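Local coordinates for tyrosine--tRNA ligase, mitochondrial (PDB 5IJX), which probably charges mitochondrial tRNA(Tyr) with L-tyrosine at the expense of ATP, this chain being the part that holds the class I catalytic domain, at residues Ser39-Glu43 and Arg44-Asn48; Ala134-His137 and Leu138-Arg142; Ala165-Asn169 and Asn170-Asn174; Asn174-Leu178 and Lys179-Glu183; Tyr227-Arg231 and Lys232-Gln236. One frame throughout, in Å; residues are numbered along the deposited sequence.

Overall arrangement
All five contacts are local and follow one another along the chain, 3 and 4 sharing Asn174; none nests in or crosses another. Interaction 1 closes the end of helix 37-43 before edge strand 49-51. Interaction 2 spans two turns of helix 126-154, whose Leu140 and Lys141 pack on Leu166 of the strand that opens interaction 3. There, strand 164-168 turns into helix 170-173 close to the bound tyrosine. Interaction 4 begins at Asn174 and starts helix 178-186; both 3 and 4 touch the second subunit. Interaction 5 closes helix 217-229 and leads into strand 233-239; its Tyr227 meets Trp172 of interaction 3. Interaction 1 lies about 29 Å from interaction 3, between centres, across the chain's centre.

Interaction 1: Ser39-Glu43 and Arg44-Asn48; sequences SFLEE and RGLVN
Phe40 and Arg44 lie side by side at the end of helix 37-43, with Arg44 CG over one ring face, 4.0 Å from the Phe40 ring centroid, in a CH-pi contact. Bends at chi2 and chi3 (-66° and -68°) lay the Arg44 chain along the ring, and its guanidinium plane is inclined 33° to it. Leu41 extends this close packing: its CB meets Val47 CG2 at 3.5 Å and its CD2 faces Leu46 CD1 at 4.2 Å, while Leu41 and Leu46 both rest on Ile89 of helix 84-95. The backbone forms a Schellman motif round Gly45, which has positive phi. Leu46 N reaches back to Leu41 O (3.2 Å) and Gly45 N to Glu42 O (2.7 Å), and Arg44 N still bonds Phe40 O (3.0 Å). The other flank is looser and partly exposed: Glu42 CG only brushes Val47 CG2 at 4.0 Å, and its carboxylate turns to a salt bridge with Arg54. The buried Arg44 therefore has two roles in one chain: its methylenes cover an aromatic ring, while NE and NH1 donate to the carbonyl oxygens of Lys331 and Val336, tying this helix end to helix 326-333 and the link after it.

Interaction 2: Ala134-His137 and Leu138-Arg142; sequences ANIH and LQLKR
Regular helical bonds join the two turns, from Leu138 N to Ala134 O (3.0 Å), Gln139 N to Asn135 O (2.9 Å), Leu140 N to Ile136 O (2.9 Å) and Lys141 N to His137 O. Three pairs of side chains four residues apart follow this ladder. Asn135 and Gln139 carry the polar one: their amide planes stand 57° apart and the nitrogens ND2 of Asn135 and NE2 of Gln139, both donors, do not bond each other. A water links the two amides instead, donating to Asn135 OD1 (3.3 Å) and accepting from Gln139 NE2 (3.2 Å). The same amides grip a loop, Asn135 ND2 at Pro77 O, Gln139 NE2 at Ser78 OG and Gln139 OE1 at Leu79 N. On another side of the helix, Lys141 CE comes to the edge of the His137 ring, near its plane and 3.3 Å from CE1; the His137 ring reaches it with CG anti to the backbone N (chi1 -175°). The apolar pair, Ile136 CG2 and Leu140 CD1, is spaced 4.3 Å apart, and Leu140 continues onto Phe102, Ile104 and Leu166. Helix 126-154 thus packs on parallel neighbours 99-104 and 164-168 as the crossover of a beta-alpha-beta unit in the Rossmann-like class I domain, and holds the loop just before the HIGH signature.

Interaction 3: Ala165-Asn169 and Asn170-Asn174; sequences ALENN and NTWWN
Asn169 is the hub of the turn from strand 164-168 into helix 170-173, its backbone lying over the Trp172 indole. Its CA sits 3.6 Å from the centroid of the Trp172 six-membered ring in a CH-pi contact, and its carbonyl oxygen lies over the same face. That oxygen accepts twice, from Trp172 N (2.9 Å) and, in the carbonyl plane and on a lone pair, from Trp173 N (3.1 Å). With CG between the backbone N and the carbonyl carbon (chi1 60°), the Asn169 amide stands nearly perpendicular to the Trp173 ring, 86° between planes, with CG at the ring edge. Asn168 starts the helix: its OD1 caps Asn170 N at 3.1 Å, and its carbonyl oxygen takes Thr171 N (2.7 Å) and Thr171 OG1 (2.8 Å). The Asn170 amide lies offset over that of Asn168, the planes 17° apart, without a bond between the two OD1 acceptors. Outside these residues, Asn169 OD1 accepts from Ser107 N, and its ND2 donates to Thr108 and Asp224, both of the tyrosine pocket. Asp224 is gripped by Asn169 ND2 at OD2 and by both indole N-H groups at OD1, so this turn supplies a second shell that fixes the rotation of a carboxylate in the substrate site.

Interaction 4: Asn174-Leu178 and Lys179-Glu183; sequences NKQSL and KEVME
Ser177 and Glu180 make the capping bond of helix 178-186: Ser177 OG, placed by a chi1 of 67°, accepts from Glu180 N at 3.0 Å. Among the backbone bonds, Met182 N to Leu178 O (2.9 Å) is a regular helical one, whereas Val181 N to Ser177 O is long and weak at 3.5 Å. The side-chain polar bonds centre on Gln176, whose chain bends at chi2 so that NE2 serves two acceptors, each in the plane of its amide. One is Glu180 OE2, 2.9 Å from NE2 along an almost straight N-H line (177°) but met from above the carboxylate plane; the other is Ser177 O at 3.1 Å, taken on a lone pair. The apolar contacts are two. Leu178 CD2 packs on CG of Met182, a selenomethionine, at 3.6 Å, and Gln176 CG lies 3.7 Å from Val181 CG2. Leu178 also packs on Trp173 of the second subunit and Val181 on its Leu178, while Lys179 NZ bonds Asn174 OD1 of that subunit, a pair that recurs in the reverse sense. The arrangement is a serine N-cap that starts a helix in the dimer interface, as befits the dimeric tyrosyl-tRNA synthetases of class I.

Interaction 5: Tyr227-Arg231 and Lys232-Gln236; sequences YLFQR and KVQVQ
A Schellman motif ends helix 217-229 between Leu228 and Val233 and turns the chain into strand 233-239, which carries Gln236 of the tyrosine pocket. Lys232, with a phi of 77°, is its C-prime residue. Val233 N reaches back to Leu228 O at 3.0 Å, and Lys232 N closes the inner bond to Phe229 O at 3.3 Å, coming from above that carbonyl plane; the type I turn from Phe229 to Lys232 is enclosed by it. Leu228 O is gripped twice, since Arg231 N also donates to it, and the two donors approach from opposite faces of its plane. As the strand leaves, Val233 O receives a CA-H...O contact from Phe229 CA, 3.1 Å away. Side chains pack inside the turn. Leu228 CB meets Val233 CB at 3.8 Å, and both residues rest on Tyr69 of the pocket strand 67-72. Phe229 has its CG anti to the backbone N (chi1 -178°), which carries CE1 to within 4.0 Å of Gln234 CG; ring and amide planes are 65° apart. Gln234 OE1 accepts from Lys64 NZ, and its NE2 donates to Asn277 O. At the outer edge, Arg231 reaches back, extended from CG to NE, and lays its guanidinium over Tyr227, whose other ring face stacks on Trp172. There Arg231 NH1 sits 3.3 Å above the centre of the Tyr227 ring while donating to Tyr227 O at 2.9 Å.

Interaction 1: Ser39-Glu43 and Arg44-Asn48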
# COMPACT_ATOMS: atom_id res chain seq x y z
N SER A 39 -27.72 4.80 -25.53
CA SER A 39 -28.02 4.72 -26.95
C SER A 39 -27.55 5.97 -27.68
O SER A 39 -26.98 5.89 -28.78
CB SER A 39 -29.53 4.52 -27.15
OG SER A 39 -29.86 4.48 -28.53
N PHE A 40 -27.77 7.14 -27.08
CA PHE A 40 -27.33 8.39 -27.70
C PHE A 40 -25.81 8.43 -27.84
O PHE A 40 -25.28 8.71 -28.92
CB PHE A 40 -27.83 9.58 -26.88
CG PHE A 40 -27.33 10.90 -27.37
CD1 PHE A 40 -27.78 11.43 -28.57
CD2 PHE A 40 -26.42 11.63 -26.63
CE1 PHE A 40 -27.32 12.65 -29.02
CE2 PHE A 40 -25.95 12.85 -27.07
CZ PHE A 40 -26.41 13.36 -28.27
N LEU A 41 -25.09 8.14 -26.75
CA LEU A 41 -23.63 8.09 -26.83
C LEU A 41 -23.17 7.16 -27.95
O LEU A 41 -22.20 7.45 -28.65
CB LEU A 41 -23.04 7.64 -25.49
CG LEU A 41 -23.07 8.60 -24.30
CD1 LEU A 41 -22.35 7.97 -23.12
CD2 LEU A 41 -22.45 9.95 -24.65
N GLU A 42 -23.87 6.04 -28.13
CA GLU A 42 -23.52 5.11 -29.20
C GLU A 42 -23.73 5.75 -30.57
O GLU A 42 -22.86 5.69 -31.43
CB GLU A 42 -24.34 3.83 -29.07
CG GLU A 42 -24.02 3.00 -27.84
CD GLU A 42 -24.91 1.78 -27.70
OE1 GLU A 42 -25.99 1.76 -28.34
OE2 GLU A 42 -24.54 0.84 -26.97
N GLU A 43 -24.89 6.38 -30.78
CA GLU A 43 -25.16 7.00 -32.07
C GLU A 43 -24.19 8.14 -32.36
O GLU A 43 -24.09 8.56 -33.52
CB GLU A 43 -26.62 7.48 -32.14
CG GLU A 43 -26.83 8.99 -32.01
CD GLU A 43 -28.30 9.37 -32.12
OE1 GLU A 43 -29.12 8.49 -32.41
OE2 GLU A 43 -28.62 10.56 -31.90
N ARG A 44 -23.48 8.63 -31.35
CA ARG A 44 -22.42 9.61 -31.56
C ARG A 44 -21.05 8.97 -31.76
O ARG A 44 -20.08 9.68 -32.01
CB ARG A 44 -22.35 10.59 -30.38
CG ARG A 44 -23.66 11.31 -30.07
CD ARG A 44 -24.08 12.26 -31.19
NE ARG A 44 -23.18 13.40 -31.34
CZ ARG A 44 -23.50 14.53 -31.96
NH1 ARG A 44 -24.71 14.69 -32.49
NH2 ARG A 44 -22.62 15.52 -32.04
N GLY A 45 -20.96 7.64 -31.64
CA GLY A 45 -19.69 6.97 -31.85
C GLY A 45 -18.68 7.16 -30.75
O GLY A 45 -17.50 6.87 -30.94
N LEU A 46 -19.11 7.65 -29.58
CA LEU A 46 -18.21 7.83 -28.45
C LEU A 46 -18.04 6.56 -27.62
O LEU A 46 -17.23 6.56 -26.69
CB LEU A 46 -18.71 8.96 -27.55
CG LEU A 46 -18.72 10.37 -28.14
CD1 LEU A 46 -19.34 11.35 -27.16
CD2 LEU A 46 -17.32 10.82 -28.52
N VAL A 47 -18.77 5.50 -27.94
CA VAL A 47 -18.74 4.27 -27.15
C VAL A 47 -17.97 3.24 -27.96
O VAL A 47 -18.51 2.64 -28.90
CB VAL A 47 -20.16 3.78 -26.82
CG1 VAL A 47 -20.09 2.49 -26.00
CG2 VAL A 47 -20.93 4.85 -26.07
N ASN A 48 -16.71 3.02 -27.61
CA ASN A 48 -15.98 1.91 -28.21
C ASN A 48 -16.40 0.58 -27.59
O ASN A 48 -16.51 -0.42 -28.31
CB ASN A 48 -14.47 2.11 -28.06
CG ASN A 48 -13.67 0.93 -28.60
OD1 ASN A 48 -13.03 0.20 -27.84
ND2 ASN A 48 -13.73 0.73 -29.91

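Interaction 2: Ala134-His137 and Leu138-Arg142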
# COMPACT_ATOMS: atom_id res chain seq x y z
N ALA A 134 -0.55 21.99 -12.70
CA ALA A 134 -1.16 23.32 -12.67
C ALA A 134 -1.84 23.64 -14.00
O ALA A 134 -3.00 24.07 -14.03
CB ALA A 134 -0.10 24.37 -12.33
N ASN A 135 -1.13 23.43 -15.11
CA ASN A 135 -1.67 23.82 -16.41
C ASN A 135 -2.89 22.99 -16.77
O ASN A 135 -3.90 23.54 -17.23
CB ASN A 135 -0.58 23.70 -17.48
CG ASN A 135 -0.95 24.43 -18.76
OD1 ASN A 135 -1.07 25.65 -18.79
ND2 ASN A 135 -1.12 23.67 -19.84
N ILE A 136 -2.83 21.67 -16.58
CA ILE A 136 -3.98 20.84 -16.90
C ILE A 136 -5.15 21.15 -15.97
O ILE A 136 -6.32 21.11 -16.38
CB ILE A 136 -3.60 19.35 -16.85
CG1 ILE A 136 -2.51 19.05 -17.88
CG2 ILE A 136 -4.84 18.48 -17.11
CD1 ILE A 136 -2.07 17.60 -17.94
N HIS A 137 -4.86 21.47 -14.71
CA HIS A 137 -5.91 21.88 -13.79
C HIS A 137 -6.62 23.12 -14.31
O HIS A 137 -7.86 23.19 -14.31
CB HIS A 137 -5.32 22.14 -12.40
CG HIS A 137 -6.34 22.46 -11.36
ND1 HIS A 137 -7.04 23.65 -11.34
CD2 HIS A 137 -6.78 21.75 -10.30
CE1 HIS A 137 -7.87 23.65 -10.32
NE2 HIS A 137 -7.74 22.51 -9.67
N LEU A 138 -5.86 24.11 -14.77
CA LEU A 138 -6.47 25.28 -15.40
C LEU A 138 -7.32 24.87 -16.59
O LEU A 138 -8.48 25.28 -16.72
CB LEU A 138 -5.38 26.27 -15.82
CG LEU A 138 -5.85 27.49 -16.60
CD1 LEU A 138 -6.89 28.27 -15.80
CD2 LEU A 138 -4.67 28.38 -16.96
N GLN A 139 -6.76 24.04 -17.48
CA GLN A 139 -7.45 23.69 -18.72
C GLN A 139 -8.77 22.99 -18.44
O GLN A 139 -9.75 23.21 -19.16
CB GLN A 139 -6.54 22.81 -19.58
CG GLN A 139 -5.34 23.55 -20.16
CD GLN A 139 -4.46 22.65 -21.00
OE1 GLN A 139 -4.50 21.43 -20.89
NE2 GLN A 139 -3.65 23.26 -21.86
N LEU A 140 -8.83 22.15 -17.41
CA LEU A 140 -10.08 21.46 -17.10
C LEU A 140 -11.04 22.37 -16.35
O LEU A 140 -12.25 22.33 -16.59
CB LEU A 140 -9.80 20.19 -16.29
CG LEU A 140 -9.24 19.00 -17.06
CD1 LEU A 140 -9.01 17.83 -16.11
CD2 LEU A 140 -10.15 18.57 -18.20
N LYS A 141 -10.52 23.20 -15.44
CA LYS A 141 -11.37 24.19 -14.77
C LYS A 141 -12.12 25.04 -15.79
O LYS A 141 -13.32 25.27 -15.65
CB LYS A 141 -10.54 25.08 -13.85
CG LYS A 141 -11.38 26.00 -12.96
CD LYS A 141 -10.55 27.01 -12.19
CE LYS A 141 -9.66 26.35 -11.16
NZ LYS A 141 -8.98 27.34 -10.28
N ARG A 142 -11.42 25.50 -16.84
CA ARG A 142 -12.07 26.28 -17.88
C ARG A 142 -12.84 25.42 -18.87
O ARG A 142 -13.76 25.92 -19.52
CB ARG A 142 -11.05 27.16 -18.62
CG ARG A 142 -10.00 26.40 -19.42
CD ARG A 142 -9.09 27.35 -20.18
NE ARG A 142 -8.47 28.36 -19.32
CZ ARG A 142 -7.50 29.18 -19.70
NH1 ARG A 142 -7.03 29.13 -20.94
NH2 ARG A 142 -7.01 30.07 -18.85
O HOH W 1 -3.34 26.34 -21.07

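Interaction 3: Ala165-Asn169 and Asn170-Asn174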
# COMPACT_ATOMS: atom_id res chain seq x y z
N ALA A 165 -17.71 18.63 -11.31
CA ALA A 165 -16.67 18.58 -10.30
C ALA A 165 -15.31 18.39 -10.94
O ALA A 165 -15.17 17.67 -11.94
CB ALA A 165 -16.93 17.45 -9.30
N LEU A 166 -14.30 19.04 -10.36
CA LEU A 166 -12.90 18.86 -10.72
C LEU A 166 -12.16 18.43 -9.47
O LEU A 166 -12.15 19.15 -8.46
CB LEU A 166 -12.31 20.16 -11.29
CG LEU A 166 -10.82 20.14 -11.65
CD1 LEU A 166 -10.50 19.04 -12.65
CD2 LEU A 166 -10.38 21.49 -12.19
N GLU A 167 -11.54 17.25 -9.52
CA GLU A 167 -10.87 16.65 -8.38
C GLU A 167 -9.44 16.29 -8.75
O GLU A 167 -9.10 16.13 -9.92
CB GLU A 167 -11.61 15.39 -7.89
CG GLU A 167 -12.61 15.63 -6.78
CD GLU A 167 -11.95 16.01 -5.46
OE1 GLU A 167 -10.73 16.25 -5.45
OE2 GLU A 167 -12.66 16.05 -4.43
N ASN A 168 -8.60 16.18 -7.72
CA ASN A 168 -7.24 15.67 -7.86
C ASN A 168 -7.09 14.55 -6.85
O ASN A 168 -7.33 14.76 -5.65
CB ASN A 168 -6.20 16.77 -7.63
CG ASN A 168 -4.78 16.29 -7.86
OD1 ASN A 168 -4.44 15.14 -7.58
ND2 ASN A 168 -3.94 17.17 -8.38
N ASN A 169 -6.69 13.36 -7.31
CA ASN A 169 -6.79 12.19 -6.45
C ASN A 169 -5.88 12.29 -5.23
O ASN A 169 -6.18 11.67 -4.20
CB ASN A 169 -6.49 10.91 -7.24
CG ASN A 169 -5.11 10.90 -7.85
OD1 ASN A 169 -4.27 11.75 -7.55
ND2 ASN A 169 -4.86 9.93 -8.73
N ASN A 170 -4.80 13.06 -5.30
CA ASN A 170 -4.00 13.21 -4.10
C ASN A 170 -4.72 14.02 -3.02
O ASN A 170 -4.17 14.18 -1.92
CB ASN A 170 -2.63 13.82 -4.41
CG ASN A 170 -2.72 15.19 -5.04
OD1 ASN A 170 -3.67 15.95 -4.81
ND2 ASN A 170 -1.72 15.53 -5.84
N THR A 171 -5.92 14.53 -3.31
CA THR A 171 -6.78 15.01 -2.23
C THR A 171 -6.97 13.94 -1.17
O THR A 171 -7.12 14.27 0.02
CB THR A 171 -8.14 15.44 -2.80
OG1 THR A 171 -7.96 16.58 -3.65
CG2 THR A 171 -9.11 15.80 -1.68
N TRP A 172 -6.96 12.66 -1.56
CA TRP A 172 -7.09 11.57 -0.61
C TRP A 172 -5.84 10.71 -0.48
O TRP A 172 -5.69 10.03 0.54
CB TRP A 172 -8.29 10.68 -0.95
CG TRP A 172 -8.36 10.18 -2.37
CD1 TRP A 172 -7.77 9.06 -2.88
CD2 TRP A 172 -9.10 10.76 -3.45
NE1 TRP A 172 -8.08 8.91 -4.21
CE2 TRP A 172 -8.90 9.94 -4.58
CE3 TRP A 172 -9.91 11.89 -3.57
CZ2 TRP A 172 -9.48 10.23 -5.82
CZ3 TRP A 172 -10.48 12.17 -4.80
CH2 TRP A 172 -10.26 11.35 -5.91
N TRP A 173 -4.95 10.71 -1.47
CA TRP A 173 -3.72 9.94 -1.34
C TRP A 173 -2.70 10.63 -0.43
O TRP A 173 -1.78 9.97 0.06
CB TRP A 173 -3.09 9.67 -2.70
CG TRP A 173 -3.84 8.68 -3.52
CD1 TRP A 173 -4.45 8.89 -4.72
CD2 TRP A 173 -4.08 7.30 -3.19
NE1 TRP A 173 -5.05 7.74 -5.16
CE2 TRP A 173 -4.84 6.75 -4.23
CE3 TRP A 173 -3.72 6.49 -2.11
CZ2 TRP A 173 -5.24 5.42 -4.23
CZ3 TRP A 173 -4.13 5.17 -2.11
CH2 TRP A 173 -4.88 4.65 -3.16
N ASN A 174 -2.85 11.94 -0.21
CA ASN A 174 -2.00 12.62 0.77
C ASN A 174 -2.12 12.01 2.16
O ASN A 174 -1.19 12.15 2.96
CB ASN A 174 -2.37 14.10 0.83
CG ASN A 174 -1.78 14.90 -0.32
OD1 ASN A 174 -1.11 14.35 -1.19
ND2 ASN A 174 -2.03 16.20 -0.32

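Interaction 4: Asn174-Leu178 and Lys179-Glu183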
# COMPACT_ATOMS: atom_id res chain seq x y z
N ASN A 174 -2.85 11.94 -0.21
CA ASN A 174 -2.00 12.62 0.77
C ASN A 174 -2.12 12.01 2.16
O ASN A 174 -1.19 12.15 2.96
CB ASN A 174 -2.37 14.10 0.83
CG ASN A 174 -1.78 14.90 -0.32
OD1 ASN A 174 -1.11 14.35 -1.19
ND2 ASN A 174 -2.03 16.20 -0.32
N LYS A 175 -3.23 11.33 2.45
CA LYS A 175 -3.48 10.81 3.79
C LYS A 175 -4.03 9.39 3.83
O LYS A 175 -4.09 8.82 4.92
CB LYS A 175 -4.46 11.73 4.54
CG LYS A 175 -3.93 13.14 4.77
N GLN A 176 -4.42 8.81 2.70
CA GLN A 176 -5.03 7.48 2.71
C GLN A 176 -4.07 6.47 3.33
O GLN A 176 -2.94 6.31 2.85
CB GLN A 176 -5.40 7.06 1.29
CG GLN A 176 -5.99 5.66 1.20
CD GLN A 176 -7.23 5.48 2.05
OE1 GLN A 176 -8.27 6.08 1.78
NE2 GLN A 176 -7.12 4.66 3.09
N SER A 177 -4.52 5.80 4.38
CA SER A 177 -3.69 4.82 5.05
C SER A 177 -3.48 3.60 4.16
O SER A 177 -4.40 3.15 3.46
CB SER A 177 -4.33 4.38 6.36
OG SER A 177 -5.53 3.66 6.12
N LEU A 178 -2.26 3.06 4.19
CA LEU A 178 -2.03 1.75 3.57
C LEU A 178 -2.87 0.68 4.25
O LEU A 178 -3.38 -0.24 3.60
CB LEU A 178 -0.54 1.40 3.65
CG LEU A 178 -0.13 0.00 3.17
CD1 LEU A 178 1.27 0.05 2.59
CD2 LEU A 178 -0.20 -1.02 4.29
N LYS A 179 -3.02 0.79 5.57
CA LYS A 179 -3.78 -0.20 6.33
C LYS A 179 -5.18 -0.37 5.75
O LYS A 179 -5.59 -1.49 5.42
CB LYS A 179 -3.85 0.23 7.80
CG LYS A 179 -4.30 -0.87 8.74
CD LYS A 179 -4.49 -0.33 10.15
CE LYS A 179 -4.92 -1.41 11.12
NZ LYS A 179 -5.13 -0.88 12.50
N GLU A 180 -5.93 0.72 5.63
CA GLU A 180 -7.30 0.62 5.15
C GLU A 180 -7.35 -0.01 3.76
O GLU A 180 -8.22 -0.85 3.49
CB GLU A 180 -7.97 1.99 5.13
CG GLU A 180 -9.42 1.96 4.68
CD GLU A 180 -10.09 3.32 4.76
OE1 GLU A 180 -11.33 3.38 4.73
OE2 GLU A 180 -9.36 4.34 4.85
N VAL A 181 -6.43 0.38 2.87
CA VAL A 181 -6.44 -0.17 1.52
C VAL A 181 -6.21 -1.68 1.56
O VAL A 181 -6.92 -2.45 0.91
CB VAL A 181 -5.38 0.53 0.65
CG1 VAL A 181 -5.37 -0.07 -0.74
CG2 VAL A 181 -5.67 2.03 0.57
N MSE A 182 -5.22 -2.12 2.33
CA MSE A 182 -4.90 -3.54 2.42
C MSE A 182 -6.06 -4.35 3.00
O MSE A 182 -6.43 -5.39 2.46
CB MSE A 182 -3.64 -3.75 3.26
CG MSE A 182 -2.34 -3.32 2.59
SE MSE A 182 -1.99 -4.29 0.93
CE MSE A 182 -2.80 -3.03 -0.33
N GLU A 183 -6.62 -3.86 4.10
CA GLU A 183 -7.71 -4.58 4.76
C GLU A 183 -8.95 -4.63 3.88
O GLU A 183 -9.48 -5.71 3.61
CB GLU A 183 -8.03 -3.92 6.11
CG GLU A 183 -6.93 -4.04 7.15
CD GLU A 183 -7.22 -3.25 8.41
OE1 GLU A 183 -7.96 -2.25 8.32
OE2 GLU A 183 -6.71 -3.63 9.48

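Interaction 5: Tyr227-Arg231 and Lys232-Gln236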
# COMPACT_ATOMS: atom_id res chain seq x y z
N TYR A 227 -13.36 5.26 -4.05
CA TYR A 227 -13.57 6.53 -3.35
C TYR A 227 -14.71 7.31 -3.99
O TYR A 227 -15.62 7.78 -3.30
CB TYR A 227 -12.28 7.34 -3.36
CG TYR A 227 -12.38 8.70 -2.70
CD1 TYR A 227 -12.02 8.88 -1.38
CD2 TYR A 227 -12.82 9.80 -3.42
CE1 TYR A 227 -12.10 10.12 -0.78
CE2 TYR A 227 -12.92 11.05 -2.83
CZ TYR A 227 -12.55 11.20 -1.51
OH TYR A 227 -12.65 12.45 -0.92
N LEU A 228 -14.68 7.46 -5.32
CA LEU A 228 -15.77 8.16 -6.00
C LEU A 228 -17.05 7.34 -6.01
O LEU A 228 -18.14 7.92 -6.10
CB LEU A 228 -15.35 8.49 -7.43
CG LEU A 228 -14.13 9.41 -7.54
CD1 LEU A 228 -13.69 9.55 -8.98
CD2 LEU A 228 -14.45 10.78 -6.93
N PHE A 229 -16.95 6.02 -5.90
CA PHE A 229 -18.13 5.16 -5.86
C PHE A 229 -18.94 5.43 -4.60
O PHE A 229 -20.17 5.54 -4.66
CB PHE A 229 -17.70 3.70 -5.93
CG PHE A 229 -18.85 2.72 -5.94
CD1 PHE A 229 -19.46 2.37 -7.13
CD2 PHE A 229 -19.29 2.14 -4.76
CE1 PHE A 229 -20.51 1.46 -7.14
CE2 PHE A 229 -20.34 1.24 -4.77
CZ PHE A 229 -20.95 0.90 -5.96
N GLN A 230 -18.26 5.55 -3.45
CA GLN A 230 -18.97 5.92 -2.23
C GLN A 230 -19.66 7.27 -2.35
O GLN A 230 -20.55 7.57 -1.54
CB GLN A 230 -18.01 5.93 -1.05
CG GLN A 230 -17.32 4.59 -0.82
CD GLN A 230 -16.30 4.66 0.28
OE1 GLN A 230 -15.18 4.16 0.14
NE2 GLN A 230 -16.67 5.27 1.40
N ARG A 231 -19.29 8.08 -3.34
CA ARG A 231 -19.82 9.43 -3.51
C ARG A 231 -20.64 9.56 -4.79
O ARG A 231 -20.57 10.57 -5.49
CB ARG A 231 -18.68 10.44 -3.47
CG ARG A 231 -17.96 10.46 -2.13
CD ARG A 231 -16.64 11.20 -2.17
NE ARG A 231 -16.06 11.30 -0.83
CZ ARG A 231 -15.47 10.29 -0.19
NH1 ARG A 231 -15.39 9.09 -0.75
NH2 ARG A 231 -14.97 10.47 1.02
N LYS A 232 -21.43 8.53 -5.09
CA LYS A 232 -22.48 8.54 -6.11
C LYS A 232 -21.96 8.43 -7.54
O LYS A 232 -22.76 8.60 -8.48
CB LYS A 232 -23.35 9.79 -6.00
CG LYS A 232 -23.87 10.07 -4.58
CD LYS A 232 -24.74 8.94 -4.06
CE LYS A 232 -25.25 9.24 -2.66
NZ LYS A 232 -26.28 8.25 -2.21
N VAL A 233 -20.68 8.15 -7.75
CA VAL A 233 -20.12 7.99 -9.09
C VAL A 233 -20.02 6.50 -9.39
O VAL A 233 -19.26 5.77 -8.73
CB VAL A 233 -18.75 8.67 -9.21
CG1 VAL A 233 -18.13 8.40 -10.58
CG2 VAL A 233 -18.87 10.17 -8.96
N GLN A 234 -20.76 6.03 -10.39
CA GLN A 234 -20.87 4.61 -10.68
C GLN A 234 -20.31 4.19 -12.03
O GLN A 234 -20.18 2.98 -12.27
CB GLN A 234 -22.33 4.16 -10.60
CG GLN A 234 -22.85 4.02 -9.17
CD GLN A 234 -24.29 3.53 -9.12
OE1 GLN A 234 -25.15 4.17 -8.51
NE2 GLN A 234 -24.55 2.39 -9.75
N VAL A 235 -19.97 5.12 -12.91
CA VAL A 235 -19.46 4.81 -14.24
C VAL A 235 -18.09 5.45 -14.40
O VAL A 235 -17.94 6.65 -14.15
CB VAL A 235 -20.41 5.29 -15.35
CG1 VAL A 235 -19.93 4.80 -16.71
CG2 VAL A 235 -21.83 4.83 -15.08
N GLN A 236 -17.10 4.66 -14.80
CA GLN A 236 -15.79 5.20 -15.15
C GLN A 236 -15.63 5.20 -16.66
O GLN A 236 -15.88 4.18 -17.32
CB GLN A 236 -14.65 4.41 -14.50
CG GLN A 236 -13.28 5.09 -14.69
CD GLN A 236 -12.10 4.33 -14.09
OE1 GLN A 236 -10.95 4.67 -14.35
NE2 GLN A 236 -12.38 3.32 -13.27